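Local atomic coordinates of Serine/threonine-protein kinase Tel1 (Chaetomium thermophilum, PDB entry 6SKY), a protein that probably phosphorylates serine and threonine residues followed by glutamine, using ATP, to signal DNA damage as a member of the ATM subfamily. Residues 2108-2111 with 2112-2116. Residues are numbered along the deposited sequence; the frame is centred on the assembly and turned at random.
Sequences TLAT and FEKRS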
ATOM      1  N   THR A2108      24.984  11.749  30.385  1.00 41.78           N
ATOM      2  CA  THR A2108      23.832  12.321  29.694  1.00 41.78           C
ATOM      3  C   THR A2108      23.382  11.433  28.537  1.00 41.78           C
ATOM      4  O   THR A2108      22.179  11.227  28.326  1.00 41.78           O
ATOM      5  CB  THR A2108      24.171  13.722  29.199  1.00 41.78           C
ATOM      6  OG1 THR A2108      25.024  14.361  30.152  1.00 41.78           O
ATOM      7  CG2 THR A2108      22.911  14.548  29.047  1.00 41.78           C
ATOM      8  N   LEU A2109      24.335  10.879  27.791  1.00 37.00           N
ATOM      9  CA  LEU A2109      23.975   9.976  26.702  1.00 37.00           C
ATOM     10  C   LEU A2109      23.278   8.716  27.219  1.00 37.00           C
ATOM     11  O   LEU A2109      22.285   8.250  26.635  1.00 37.00           O
ATOM     12  CB  LEU A2109      25.225   9.629  25.903  1.00 37.00           C
ATOM     13  CG  LEU A2109      25.072   9.228  24.442  1.00 37.00           C
ATOM     14  CD1 LEU A2109      24.337  10.293  23.675  1.00 37.00           C
ATOM     15  CD2 LEU A2109      26.433   9.002  23.851  1.00 37.00           C
ATOM     16  N   ALA A2110      23.770   8.152  28.322  1.00 38.09           N
ATOM     17  CA  ALA A2110      23.111   6.980  28.894  1.00 38.09           C
ATOM     18  C   ALA A2110      21.706   7.307  29.393  1.00 38.09           C
ATOM     19  O   ALA A2110      20.794   6.465  29.309  1.00 38.09           O
ATOM     20  CB  ALA A2110      23.959   6.408  30.021  1.00 38.09           C
ATOM     21  N   THR A2111      21.510   8.515  29.919  1.00 34.83           N
ATOM     22  CA  THR A2111      20.166   8.936  30.294  1.00 34.83           C
ATOM     23  C   THR A2111      19.244   8.963  29.086  1.00 34.83           C
ATOM     24  O   THR A2111      18.086   8.527  29.163  1.00 34.83           O
ATOM     25  CB  THR A2111      20.216  10.308  30.952  1.00 34.83           C
ATOM     26  OG1 THR A2111      21.168  10.290  32.018  1.00 34.83           O
ATOM     27  CG2 THR A2111      18.876  10.651  31.515  1.00 34.83           C
ATOM     28  N   PHE A2112      19.738   9.484  27.965  1.00 31.62           N
ATOM     29  CA  PHE A2112      18.941   9.479  26.743  1.00 31.62           C
ATOM     30  C   PHE A2112      18.531   8.067  26.355  1.00 31.62           C
ATOM     31  O   PHE A2112      17.398   7.838  25.912  1.00 31.62           O
ATOM     32  CB  PHE A2112      19.720  10.133  25.612  1.00 31.62           C
ATOM     33  CG  PHE A2112      19.881  11.601  25.770  1.00 31.62           C
ATOM     34  CD1 PHE A2112      19.124  12.292  26.689  1.00 31.62           C
ATOM     35  CD2 PHE A2112      20.783  12.297  24.997  1.00 31.62           C
ATOM     36  CE1 PHE A2112      19.270  13.639  26.838  1.00 31.62           C
ATOM     37  CE2 PHE A2112      20.929  13.646  25.148  1.00 31.62           C
ATOM     38  CZ  PHE A2112      20.173  14.317  26.066  1.00 31.62           C
ATOM     39  N   GLU A2113      19.431   7.102  26.532  1.00 36.88           N
ATOM     40  CA  GLU A2113      19.097   5.723  26.171  1.00 36.88           C
ATOM     41  C   GLU A2113      17.992   5.139  27.059  1.00 36.88           C
ATOM     42  O   GLU A2113      17.054   4.493  26.560  1.00 36.88           O
ATOM     43  CB  GLU A2113      20.351   4.868  26.227  1.00 36.88           C
ATOM     44  CG  GLU A2113      21.429   5.358  25.291  1.00 36.88           C
ATOM     45  CD  GLU A2113      22.761   4.686  25.525  1.00 36.88           C
ATOM     46  OE1 GLU A2113      23.800   5.286  25.179  1.00 36.88           O
ATOM     47  OE2 GLU A2113      22.775   3.560  26.061  1.00 36.88           O
ATOM     48  N   LYS A2114      18.076   5.345  28.373  1.00 35.40           N
ATOM     49  CA  LYS A2114      17.005   4.850  29.244  1.00 35.40           C
ATOM     50  C   LYS A2114      15.658   5.488  28.897  1.00 35.40           C
ATOM     51  O   LYS A2114      14.607   4.815  28.849  1.00 35.40           O
ATOM     52  CB  LYS A2114      17.360   5.115  30.699  1.00 35.40           C
ATOM     53  CG  LYS A2114      18.724   4.611  31.094  1.00 35.40           C
ATOM     54  CD  LYS A2114      19.195   5.267  32.376  1.00 35.40           C
ATOM     55  CE  LYS A2114      20.657   4.959  32.651  1.00 35.40           C
ATOM     56  NZ  LYS A2114      21.235   5.858  33.688  1.00 35.40           N
ATOM     57  N   ARG A2115      15.661   6.791  28.647  1.00 30.67           N
ATOM     58  CA  ARG A2115      14.411   7.414  28.251  1.00 30.67           C
ATOM     59  C   ARG A2115      13.906   6.845  26.937  1.00 30.67           C
ATOM     60  O   ARG A2115      12.696   6.768  26.728  1.00 30.67           O
ATOM     61  CB  ARG A2115      14.590   8.919  28.185  1.00 30.67           C
ATOM     62  CG  ARG A2115      14.980   9.465  29.514  1.00 30.67           C
ATOM     63  CD  ARG A2115      15.407  10.885  29.433  1.00 30.67           C
ATOM     64  NE  ARG A2115      15.626  11.414  30.764  1.00 30.67           N
ATOM     65  CZ  ARG A2115      16.096  12.623  31.008  1.00 30.67           C
ATOM     66  NH1 ARG A2115      16.259  13.031  32.255  1.00 30.67           N
ATOM     67  NH2 ARG A2115      16.408  13.421  30.002  1.00 30.67           N
ATOM     68  N   SER A2116      14.803   6.420  26.049  1.00 30.36           N
ATOM     69  CA  SER A2116      14.354   5.740  24.836  1.00 30.36           C
ATOM     70  C   SER A2116      13.591   4.476  25.178  1.00 30.36           C
ATOM     71  O   SER A2116      12.610   4.120  24.504  1.00 30.36           O
ATOM     72  CB  SER A2116      15.541   5.392  23.954  1.00 30.36           C
ATOM     73  OG  SER A2116      16.243   4.300  24.509  1.00 30.36           O
TER
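Along helix 2102-2119, in the FAT region, Thr2108 to Thr2111 make local contacts with Phe2112 to Arg2115, mostly three or four residues further on. Four successive i to i+4 backbone hydrogen bonds establish the helical geometry: Phe2112 N to Thr2108 O, Glu2113 N to Leu2109 O, Lys2114 N to Ala2110 O and Arg2115 N to Thr2111 O, the last spanning 3.0 Å at an N-H...O angle of 171°. Thr2111 and Arg2115 run side by side, and the methyl CG2 of Thr2111 sits over one face of the guanidinium, 3.4 Å from Arg2115 CZ. The threonine's first torsion (chi1 -53°) turns that methyl away from its own backbone N and sends OG1 back to hydrogen-bond Cys2107 O. Arg2115 NH1 also forms a salt bridge with Asp1606. Were Arg2115 replaced by an alanine, Asp1606 would probably lose this charged mate and the Thr2111 methyl the flat group it packs on. Phe2112 lays one ring face against Thr2108 O, which lies 3.4 Å above the plane and off-centre, while Thr2108 CG2 approaches CZ of the ring at 4.1 Å. Leu2109 CD1 adds an apolar contact 4.3 Å from Phe2112 CD2. Arg2134 makes a cation-pi contact with Phe2112. Such i to i+4 bonding and side-chain pairing is characteristic of an alpha-helix; this one, packed against helices 2077-2097 and 2154-2174, belongs to the FAT region's alpha solenoid, as in other PIKKs.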